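Local coordinates for protein 2-oxo-1,2-dihydroquinoline 8-monooxygenase, oxygenase component (Pseudomonas putida, PDB 1Z03) that probably catalyses the 8-hydroxylation of 2-oxo-1,2-dihydroquinoline, using a Rieske [2Fe-2S] cluster and a mononuclear iron, at residues G300-E305 with Q314-V319; N215-A220 with T294-P299; T204-W209 with A368-Q373. All blocks are in the same frame, centred on the assembly; numbering follows the deposited sequence.

Contact 1 (G300-E305 with Q314-V319); sequences GVLMVE and QYEWYV. With OCH (quinolin-2(1H)-one), chain I.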
loop_
_atom_site.group_PDB
_atom_site.type_symbol
_atom_site.label_atom_id
_atom_site.label_comp_id
_atom_site.label_asym_id
_atom_site.label_seq_id
_atom_site.Cartn_x
_atom_site.Cartn_y
_atom_site.Cartn_z
ATOM N N GLY A 300 25.611 1.721 -15.141
ATOM C CA GLY A 300 25.806 1.533 -13.713
ATOM C C GLY A 300 26.250 0.105 -13.444
ATOM O O GLY A 300 25.579 -0.656 -12.728
ATOM N N VAL A 301 27.385 -0.260 -14.034
ATOM C CA VAL A 301 27.937 -1.601 -13.887
ATOM C C VAL A 301 29.246 -1.551 -13.112
ATOM O O VAL A 301 30.187 -0.854 -13.507
ATOM C CB VAL A 301 28.220 -2.243 -15.255
ATOM C CG1 VAL A 301 28.435 -3.741 -15.077
ATOM C CG2 VAL A 301 27.089 -1.956 -16.215
ATOM N N LEU A 302 29.295 -2.300 -12.016
ATOM C CA LEU A 302 30.475 -2.362 -11.160
ATOM C C LEU A 302 31.355 -3.540 -11.516
ATOM O O LEU A 302 30.860 -4.620 -11.830
ATOM C CB LEU A 302 30.071 -2.509 -9.688
ATOM C CG LEU A 302 31.199 -2.796 -8.683
ATOM C CD1 LEU A 302 31.937 -1.500 -8.347
ATOM C CD2 LEU A 302 30.623 -3.402 -7.416
ATOM N N MET A 303 32.662 -3.319 -11.473
ATOM C CA MET A 303 33.628 -4.379 -11.719
ATOM C C MET A 303 34.589 -4.371 -10.539
ATOM O O MET A 303 35.108 -3.324 -10.150
ATOM C CB MET A 303 34.418 -4.171 -13.013
ATOM C CG MET A 303 35.582 -5.167 -13.131
ATOM S SD MET A 303 36.408 -5.212 -14.741
ATOM C CE MET A 303 37.075 -3.540 -14.816
ATOM N N VAL A 304 34.796 -5.539 -9.947
ATOM C CA VAL A 304 35.709 -5.658 -8.822
ATOM C C VAL A 304 36.791 -6.638 -9.249
ATOM O O VAL A 304 36.624 -7.852 -9.127
ATOM C CB VAL A 304 34.994 -6.198 -7.561
ATOM C CG1 VAL A 304 35.880 -5.986 -6.329
ATOM C CG2 VAL A 304 33.662 -5.498 -7.384
ATOM N N GLU A 305 37.890 -6.101 -9.771
ATOM C CA GLU A 305 39.006 -6.920 -10.237
ATOM C C GLU A 305 39.644 -7.699 -9.106
ATOM O O GLU A 305 39.732 -7.209 -7.982
ATOM C CB GLU A 305 40.089 -6.046 -10.869
ATOM C CG GLU A 305 39.697 -5.340 -12.139
ATOM C CD GLU A 305 40.665 -4.226 -12.454
ATOM O OE1 GLU A 305 40.290 -3.037 -12.314
ATOM O OE2 GLU A 305 41.815 -4.553 -12.823
ATOM N N GLN A 314 34.289 -9.944 -9.991
ATOM C CA GLN A 314 32.883 -9.790 -9.623
ATOM C C GLN A 314 32.252 -8.610 -10.345
ATOM O O GLN A 314 32.812 -7.521 -10.378
ATOM C CB GLN A 314 32.709 -9.596 -8.106
ATOM C CG GLN A 314 31.227 -9.549 -7.667
ATOM C CD GLN A 314 31.023 -9.741 -6.170
ATOM O OE1 GLN A 314 31.740 -10.507 -5.522
ATOM N NE2 GLN A 314 30.020 -9.058 -5.616
ATOM N N TYR A 315 31.086 -8.842 -10.935
ATOM C CA TYR A 315 30.354 -7.793 -11.633
ATOM C C TYR A 315 28.989 -7.644 -10.973
ATOM O O TYR A 315 28.377 -8.632 -10.569
ATOM C CB TYR A 315 30.145 -8.148 -13.113
ATOM C CG TYR A 315 31.403 -8.167 -13.953
ATOM C CD1 TYR A 315 31.873 -9.355 -14.510
ATOM C CD2 TYR A 315 32.129 -6.995 -14.186
ATOM C CE1 TYR A 315 33.038 -9.378 -15.281
ATOM C CE2 TYR A 315 33.297 -7.009 -14.955
ATOM C CZ TYR A 315 33.744 -8.201 -15.498
ATOM O OH TYR A 315 34.902 -8.217 -16.246
ATOM N N GLU A 316 28.516 -6.410 -10.858
ATOM C CA GLU A 316 27.204 -6.166 -10.281
ATOM C C GLU A 316 26.445 -5.162 -11.133
ATOM O O GLU A 316 27.043 -4.267 -11.731
ATOM C CB GLU A 316 27.315 -5.629 -8.849
ATOM C CG GLU A 316 28.066 -6.544 -7.883
ATOM C CD GLU A 316 27.879 -6.140 -6.434
ATOM O OE1 GLU A 316 27.535 -4.969 -6.173
ATOM O OE2 GLU A 316 28.092 -6.985 -5.548
ATOM N N TRP A 317 25.129 -5.349 -11.212
ATOM C CA TRP A 317 24.249 -4.451 -11.950
ATOM C C TRP A 317 23.147 -4.094 -10.971
ATOM O O TRP A 317 22.891 -4.839 -10.026
ATOM C CB TRP A 317 23.615 -5.147 -13.150
ATOM C CG TRP A 317 24.487 -5.252 -14.366
ATOM C CD1 TRP A 317 24.492 -4.414 -15.447
ATOM C CD2 TRP A 317 25.409 -6.304 -14.665
ATOM N NE1 TRP A 317 25.353 -4.891 -16.410
ATOM C CE2 TRP A 317 25.930 -6.049 -15.955
ATOM C CE3 TRP A 317 25.844 -7.440 -13.971
ATOM C CZ2 TRP A 317 26.864 -6.896 -16.569
ATOM C CZ3 TRP A 317 26.773 -8.283 -14.583
ATOM C CH2 TRP A 317 27.270 -8.006 -15.869
ATOM N N TYR A 318 22.510 -2.956 -11.204
ATOM C CA TYR A 318 21.416 -2.473 -10.369
ATOM C C TYR A 318 20.452 -1.936 -11.413
ATOM O O TYR A 318 20.358 -0.730 -11.654
ATOM C CB TYR A 318 21.922 -1.364 -9.449
ATOM C CG TYR A 318 23.264 -1.698 -8.833
ATOM C CD1 TYR A 318 24.455 -1.432 -9.517
ATOM C CD2 TYR A 318 23.343 -2.344 -7.598
ATOM C CE1 TYR A 318 25.691 -1.802 -8.985
ATOM C CE2 TYR A 318 24.575 -2.720 -7.059
ATOM C CZ TYR A 318 25.739 -2.441 -7.757
ATOM O OH TYR A 318 26.949 -2.769 -7.195
ATOM N N VAL A 319 19.752 -2.871 -12.049
ATOM C CA VAL A 319 18.828 -2.566 -13.124
ATOM C C VAL A 319 17.524 -1.954 -12.646
ATOM O O VAL A 319 16.783 -2.557 -11.861
ATOM C CB VAL A 319 18.523 -3.837 -13.933
ATOM C CG1 VAL A 319 17.720 -3.483 -15.159
ATOM C CG2 VAL A 319 19.835 -4.539 -14.322
HETATM O O1 OCH I . 34.800 -1.377 -2.483
HETATM N N2 OCH I . 33.445 -3.027 -3.405
HETATM C C3 OCH I . 33.075 -4.384 -3.584
HETATM C C4 OCH I . 31.952 -4.748 -4.417
HETATM C C5 OCH I . 31.636 -6.100 -4.546
HETATM C C6 OCH I . 32.402 -7.101 -3.868
HETATM C C7 OCH I . 33.486 -6.753 -3.066
HETATM C C8 OCH I . 33.851 -5.412 -2.896
HETATM C C9 OCH I . 35.007 -5.009 -2.039
HETATM C C10 OCH I . 35.342 -3.720 -1.882
HETATM C C1 OCH I . 34.557 -2.580 -2.581
HETATM O O HOH W 1 23.194 -1.622 -13.568
#
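Met303 runs alongside Tyr315, and both side chains leave the same face of the sheet. Met303 CB lies 3.6 Å from Tyr315 CE2, and Met303 CG comes to 3.5 Å from that same ring carbon. Met303 SD lies 4.8 Å from the centroid of the Tyr315 ring, oblique to it, a Met-aromatic contact, and is also close to Tyr315 OH. A bend at the last torsion (chi3 63°) turns CE off the ring, so contact ends at the sulfur. Tyr315 OH is held by Pro189 O. Further along this face, Val301 CG1 sits over the five-membered ring of Trp317, 3.7 Å from its centroid, in a CH-pi contact. The other branch, Val301 CG2, lies near Trp317 NE1.

The strands form the beta hairpin 301-305/313-320 of the catalytic domain, consistent with the Bet v 1-like fold of ring hydroxylases. Met303 and Tyr315 are a non-hydrogen-bonded antiparallel pair. The hydrogen-bonded pairs on its two sides are Leu302 with Glu316 and Val304 with Gln314. Leu302 N meets Glu316 O at 3.0 Å, and Val304 N meets Gln314 O at 2.8 Å. At the start of the first strand, Gly300 and Val301 both face Val297, a G1 beta bulge.

The face of Leu302, Val304, Gln314 and Glu316 looks onto bound quinolin-2(1H)-one. Val304 CG2 touches ligand C4 at 3.5 Å, and Leu302 CD2 reaches the same atom. Gln314 is extended and brings its amide to C5 and C6, while its NE2 bonds to Asn362 OD1 and weakly to Glu316 OE2. Tyr328 OH also bonds to Glu316 OE2. Tyr318 OH lies 2.5 Å from Glu316 OE1, doubtfully short for a hydrogen bond. The edge of the Tyr318 ring meets Gly300 O, and a water links that oxygen to Tyr318 N.

Contact 2 (N215-A220 with T294-P299); sequences NGFDNA and TSVVLP. With OCH (quinolin-2(1H)-one), chain I.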
loop_
_atom_site.group_PDB
_atom_site.type_symbol
_atom_site.label_atom_id
_atom_site.label_comp_id
_atom_site.label_asym_id
_atom_site.label_seq_id
_atom_site.Cartn_x
_atom_site.Cartn_y
_atom_site.Cartn_z
ATOM N N ASN A 215 26.767 2.284 -3.666
ATOM C CA ASN A 215 27.376 1.549 -2.563
ATOM C C ASN A 215 28.641 0.766 -2.938
ATOM O O ASN A 215 29.669 0.888 -2.276
ATOM C CB ASN A 215 26.315 0.613 -1.951
ATOM C CG ASN A 215 26.901 -0.411 -0.989
ATOM O OD1 ASN A 215 27.482 -1.412 -1.409
ATOM N ND2 ASN A 215 26.750 -0.164 0.306
ATOM N N GLY A 216 28.567 -0.004 -4.017
ATOM C CA GLY A 216 29.674 -0.842 -4.446
ATOM C C GLY A 216 31.073 -0.286 -4.634
ATOM O O GLY A 216 32.051 -0.980 -4.343
ATOM N N PHE A 217 31.195 0.940 -5.127
ATOM C CA PHE A 217 32.516 1.520 -5.348
ATOM C C PHE A 217 32.852 2.640 -4.359
ATOM O O PHE A 217 33.702 3.492 -4.628
ATOM C CB PHE A 217 32.631 2.008 -6.805
ATOM C CG PHE A 217 31.541 2.961 -7.223
ATOM C CD1 PHE A 217 31.691 4.334 -7.044
ATOM C CD2 PHE A 217 30.346 2.481 -7.763
ATOM C CE1 PHE A 217 30.663 5.219 -7.395
ATOM C CE2 PHE A 217 29.310 3.359 -8.115
ATOM C CZ PHE A 217 29.472 4.727 -7.930
ATOM N N ASP A 218 32.182 2.630 -3.211
ATOM C CA ASP A 218 32.422 3.628 -2.174
ATOM C C ASP A 218 33.449 3.030 -1.217
ATOM O O ASP A 218 33.187 2.023 -0.568
ATOM C CB ASP A 218 31.124 3.945 -1.433
ATOM C CG ASP A 218 31.273 5.102 -0.457
ATOM O OD1 ASP A 218 30.412 6.004 -0.472
ATOM O OD2 ASP A 218 32.241 5.110 0.336
ATOM N N ASN A 219 34.612 3.663 -1.120
ATOM C CA ASN A 219 35.683 3.150 -0.280
ATOM C C ASN A 219 35.581 3.428 1.207
ATOM O O ASN A 219 36.478 3.071 1.970
ATOM C CB ASN A 219 37.014 3.645 -0.825
ATOM C CG ASN A 219 37.239 3.200 -2.247
ATOM O OD1 ASN A 219 37.335 2.001 -2.518
ATOM N ND2 ASN A 219 37.304 4.157 -3.172
ATOM N N ALA A 220 34.491 4.058 1.624
ATOM C CA ALA A 220 34.292 4.349 3.037
ATOM C C ALA A 220 33.261 3.369 3.587
ATOM O O ALA A 220 33.148 3.181 4.797
ATOM C CB ALA A 220 33.800 5.786 3.223
ATOM N N THR A 294 38.060 -1.386 -7.919
ATOM C CA THR A 294 36.708 -1.135 -8.392
ATOM C C THR A 294 36.609 -0.034 -9.445
ATOM O O THR A 294 37.354 0.952 -9.425
ATOM C CB THR A 294 35.766 -0.777 -7.221
ATOM O OG1 THR A 294 36.316 0.319 -6.485
ATOM C CG2 THR A 294 35.596 -1.960 -6.286
ATOM N N SER A 295 35.668 -0.221 -10.363
ATOM C CA SER A 295 35.406 0.725 -11.436
ATOM C C SER A 295 33.915 0.625 -11.739
ATOM O O SER A 295 33.289 -0.391 -11.431
ATOM C CB SER A 295 36.208 0.351 -12.687
ATOM O OG SER A 295 35.826 -0.921 -13.189
ATOM N N VAL A 296 33.343 1.677 -12.320
ATOM C CA VAL A 296 31.933 1.661 -12.670
ATOM C C VAL A 296 31.718 2.377 -14.004
ATOM O O VAL A 296 32.360 3.392 -14.285
ATOM C CB VAL A 296 31.074 2.317 -11.558
ATOM C CG1 VAL A 296 31.502 3.758 -11.337
ATOM C CG2 VAL A 296 29.592 2.240 -11.924
ATOM N N VAL A 297 30.832 1.823 -14.828
ATOM C CA VAL A 297 30.528 2.393 -16.138
ATOM C C VAL A 297 29.011 2.448 -16.353
ATOM O O VAL A 297 28.262 1.689 -15.731
ATOM C CB VAL A 297 31.163 1.539 -17.296
ATOM C CG1 VAL A 297 32.671 1.410 -17.106
ATOM C CG2 VAL A 297 30.531 0.158 -17.346
ATOM N N LEU A 298 28.558 3.346 -17.226
ATOM C CA LEU A 298 27.137 3.453 -17.537
ATOM C C LEU A 298 26.693 2.121 -18.146
ATOM O O LEU A 298 27.476 1.455 -18.833
ATOM C CB LEU A 298 26.898 4.593 -18.537
ATOM C CG LEU A 298 26.798 6.021 -17.980
ATOM C CD1 LEU A 298 26.954 7.036 -19.103
ATOM C CD2 LEU A 298 25.455 6.208 -17.281
ATOM N N PRO A 299 25.428 1.710 -17.915
ATOM C CA PRO A 299 24.376 2.385 -17.138
ATOM C C PRO A 299 24.483 2.248 -15.616
ATOM O O PRO A 299 23.555 2.621 -14.890
ATOM C CB PRO A 299 23.102 1.743 -17.667
ATOM C CG PRO A 299 23.541 0.328 -17.923
ATOM C CD PRO A 299 24.889 0.521 -18.602
HETATM O O1 OCH I . 34.800 -1.377 -2.483
HETATM N N2 OCH I . 33.445 -3.027 -3.405
HETATM C C3 OCH I . 33.075 -4.384 -3.584
HETATM C C4 OCH I . 31.952 -4.748 -4.417
HETATM C C5 OCH I . 31.636 -6.100 -4.546
HETATM C C6 OCH I . 32.402 -7.101 -3.868
HETATM C C7 OCH I . 33.486 -6.753 -3.066
HETATM C C8 OCH I . 33.851 -5.412 -2.896
HETATM C C9 OCH I . 35.007 -5.009 -2.039
HETATM C C10 OCH I . 35.342 -3.720 -1.882
HETATM C C1 OCH I . 34.557 -2.580 -2.581
HETATM O O HOH W 2 35.726 0.501 -3.987
#
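Phe217 turns one ring face to Val296, whose CG1 stands over the centre of the ring. This CH-pi contact measures 3.9 Å from Val296 CG1 to the Phe217 ring centroid, 10° off the ring normal. Residues 215-218 form a type I beta turn that packs on strand 293-297 at the wall of the substrate pocket. Phe217 CG lies between its backbone N and carbonyl carbon (chi1 55°), which sends the ring along the strand to Val296. Val296 CB adds a contact at 3.9 Å to Phe217 CD2. The Phe217 ring also meets Trp397 of helix 392-404 edge-to-face.

Beside this apolar patch the two segments hold the ligand together. Gly216 O accepts a nearly straight bond from N2 of quinolin-2(1H)-one, at 2.6 Å with an angle of 167°. Thr294 CG2 lies 3.8 Å from the same N2. A water 2.6 Å from ligand O1 is also close to Asn219 OD1 and Thr294 OG1, with more acceptors around it than protons to give. The ligand amide is held directly at N2, and probably through this water at O1. The main partner of Thr294 OG1 is Gln264 OE1, which probably sets the turn of the hydroxyl.

The turn leads straight to the iron site. Asp218 O accepts from ND1 of His221, an iron ligand, a second-shell bond consistent with positioning its imidazole. Asp218 also packs on His108 of the second subunit, a [2Fe-2S] ligand, and so lies between the two metal sites. Its side chain closes an Asx turn: OD2 takes Ala220 N at 2.8 Å, end-on to the C-O bond.

Contact 3 (T204-W209 with A368-Q373); sequences TGFGNW and AREAMQ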
loop_
_atom_site.group_PDB
_atom_site.type_symbol
_atom_site.label_atom_id
_atom_site.label_comp_id
_atom_site.label_asym_id
_atom_site.label_seq_id
_atom_site.Cartn_x
_atom_site.Cartn_y
_atom_site.Cartn_z
ATOM N N THR A 204 15.327 -9.110 -6.705
ATOM C CA THR A 204 14.745 -7.784 -6.663
ATOM C C THR A 204 15.179 -7.012 -5.416
ATOM O O THR A 204 15.170 -7.534 -4.295
ATOM C CB THR A 204 13.217 -7.861 -6.731
ATOM O OG1 THR A 204 12.844 -8.504 -7.959
ATOM C CG2 THR A 204 12.610 -6.470 -6.720
ATOM N N GLY A 205 15.575 -5.766 -5.641
ATOM C CA GLY A 205 16.014 -4.904 -4.564
ATOM C C GLY A 205 14.920 -3.904 -4.264
ATOM O O GLY A 205 14.236 -3.429 -5.171
ATOM N N PHE A 206 14.745 -3.569 -2.993
ATOM C CA PHE A 206 13.697 -2.633 -2.627
ATOM C C PHE A 206 14.249 -1.247 -2.357
ATOM O O PHE A 206 14.866 -0.983 -1.320
ATOM C CB PHE A 206 12.922 -3.206 -1.444
ATOM C CG PHE A 206 12.464 -4.617 -1.687
ATOM C CD1 PHE A 206 13.222 -5.692 -1.235
ATOM C CD2 PHE A 206 11.360 -4.876 -2.497
ATOM C CE1 PHE A 206 12.899 -7.009 -1.594
ATOM C CE2 PHE A 206 11.031 -6.186 -2.859
ATOM C CZ PHE A 206 11.805 -7.252 -2.408
ATOM N N GLY A 207 14.020 -0.372 -3.334
ATOM C CA GLY A 207 14.493 0.996 -3.278
ATOM C C GLY A 207 15.025 1.374 -4.648
ATOM O O GLY A 207 15.215 0.509 -5.510
ATOM N N ASN A 208 15.263 2.664 -4.851
ATOM C CA ASN A 208 15.770 3.178 -6.121
ATOM C C ASN A 208 17.129 2.607 -6.530
ATOM O O ASN A 208 17.985 2.356 -5.687
ATOM C CB ASN A 208 15.873 4.692 -6.043
ATOM C CG ASN A 208 16.267 5.303 -7.348
ATOM O OD1 ASN A 208 15.461 5.366 -8.285
ATOM N ND2 ASN A 208 17.515 5.753 -7.438
ATOM N N TRP A 209 17.329 2.439 -7.833
ATOM C CA TRP A 209 18.569 1.880 -8.361
ATOM C C TRP A 209 19.851 2.676 -8.100
ATOM O O TRP A 209 20.915 2.081 -7.883
ATOM C CB TRP A 209 18.444 1.665 -9.866
ATOM C CG TRP A 209 18.550 2.929 -10.683
ATOM C CD1 TRP A 209 17.536 3.789 -11.020
ATOM C CD2 TRP A 209 19.743 3.460 -11.287
ATOM N NE1 TRP A 209 18.026 4.816 -11.798
ATOM C CE2 TRP A 209 19.375 4.638 -11.977
ATOM C CE3 TRP A 209 21.085 3.052 -11.309
ATOM C CZ2 TRP A 209 20.305 5.419 -12.686
ATOM C CZ3 TRP A 209 22.012 3.826 -12.015
ATOM C CH2 TRP A 209 21.612 4.997 -12.694
ATOM N N ALA A 368 22.277 -2.317 3.809
ATOM C CA ALA A 368 22.868 -0.983 3.883
ATOM C C ALA A 368 22.194 -0.078 2.852
ATOM O O ALA A 368 21.817 1.054 3.169
ATOM C CB ALA A 368 24.376 -1.054 3.618
ATOM N N ARG A 369 22.040 -0.587 1.624
ATOM C CA ARG A 369 21.414 0.168 0.534
ATOM C C ARG A 369 19.966 0.493 0.865
ATOM O O ARG A 369 19.493 1.600 0.623
ATOM C CB ARG A 369 21.428 -0.636 -0.761
ATOM C CG ARG A 369 22.786 -1.044 -1.254
ATOM C CD ARG A 369 22.620 -2.076 -2.336
ATOM N NE ARG A 369 23.899 -2.635 -2.754
ATOM C CZ ARG A 369 24.063 -3.888 -3.157
ATOM N NH1 ARG A 369 25.267 -4.308 -3.518
ATOM N NH2 ARG A 369 23.024 -4.717 -3.190
ATOM N N GLU A 370 19.260 -0.490 1.411
ATOM C CA GLU A 370 17.861 -0.306 1.772
ATOM C C GLU A 370 17.682 0.784 2.827
ATOM O O GLU A 370 16.799 1.632 2.720
ATOM C CB GLU A 370 17.282 -1.617 2.304
ATOM C CG GLU A 370 16.322 -2.323 1.372
ATOM C CD GLU A 370 15.748 -3.595 1.974
ATOM O OE1 GLU A 370 15.416 -3.589 3.177
ATOM O OE2 GLU A 370 15.614 -4.601 1.245
ATOM N N ALA A 371 18.526 0.761 3.849
ATOM C CA ALA A 371 18.436 1.732 4.939
ATOM C C ALA A 371 18.638 3.193 4.541
ATOM O O ALA A 371 18.315 4.095 5.307
ATOM C CB ALA A 371 19.434 1.365 6.023
ATOM N N MET A 372 19.159 3.423 3.345
ATOM C CA MET A 372 19.434 4.767 2.855
ATOM C C MET A 372 18.335 5.309 1.937
ATOM O O MET A 372 18.241 6.513 1.700
ATOM C CB MET A 372 20.787 4.716 2.133
ATOM C CG MET A 372 21.240 5.963 1.430
ATOM S SD MET A 372 23.008 5.811 0.961
ATOM C CE MET A 372 23.099 4.174 0.211
ATOM N N GLN A 373 17.482 4.416 1.448
ATOM C CA GLN A 373 16.418 4.782 0.518
ATOM C C GLN A 373 15.394 5.823 0.966
ATOM O O GLN A 373 15.015 6.682 0.169
ATOM C CB GLN A 373 15.694 3.520 0.057
ATOM C CG GLN A 373 16.605 2.492 -0.610
ATOM C CD GLN A 373 17.056 2.903 -2.003
ATOM O OE1 GLN A 373 16.765 4.001 -2.467
ATOM N NE2 GLN A 373 17.775 2.015 -2.673
HETATM O O HOH W 3 17.879 -1.052 -1.925
HETATM O O HOH W 4 16.521 -4.904 -0.957
#
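The end of strand 196-206 and the N-cap of the helix that follows it pack here on helix 363-377, which carries the iron ligand Asp365. Gln373 makes the main polar link. Its NE2 donates to Asn208 O at 3.0 Å, in the carbonyl plane and on a lone pair, with an N-H...O angle of 156°. Its OE1 accepts only a weak, bent bond from Asn208 N, at 3.1 Å. The side chain bends at chi2 (-73°) and lays its amide against Gly207, with Gln373 CD 3.4 Å from Gly207 CA. A CB on Gly207 would clash with Gln373 CD. Cutting Gln373 back to an alanine is likely to leave Asn208 O without its amide mate and open a gap beside Gly207. A water joins Gln373 NE2 to Phe206 O.

One helical turn earlier, Glu370 lies alongside Phe206. Glu370 CG packs 3.3 Å from Phe206 O. Glu370 OE2 lies in the plane of the Phe206 ring, at its edge, 3.6 Å from CD1, and the ring and carboxylate planes are 72° apart. The same OE2 forms a salt bridge with Lys427 of the second subunit, so the contact reaches the trimer interface. Within the chain, Gln373 also touches Ile211 of helix 209-213, and Gly205 is backbone-bonded to His326 of the adjoining strand 325-335.

Overall arrangement
Contacts 1 and 2 meet in one sheet, where strands 301-305 and 293-297 are neighbours; their centres are about 8 Å apart, and both touch quinolin-2(1H)-one. Met303 N lies 3.0 Å from Ser295 O, probably a hydrogen bond, and Leu302 CD1 packs on Phe217 CB. Contact 3 lies about 16 Å from each, centre to centre, and closes a chain loop holding both. Arg369 of its helix reaches Glu316 OE1 in a long, weak ion pair and packs on Asn215. The bound iron is about 7 Å from the Glu316 side chain, about 6 Å from Gly216 and about 13 Å from the Glu370 side chain. Contacts 2 and 3 meet the second subunit, at its His108 and Lys427.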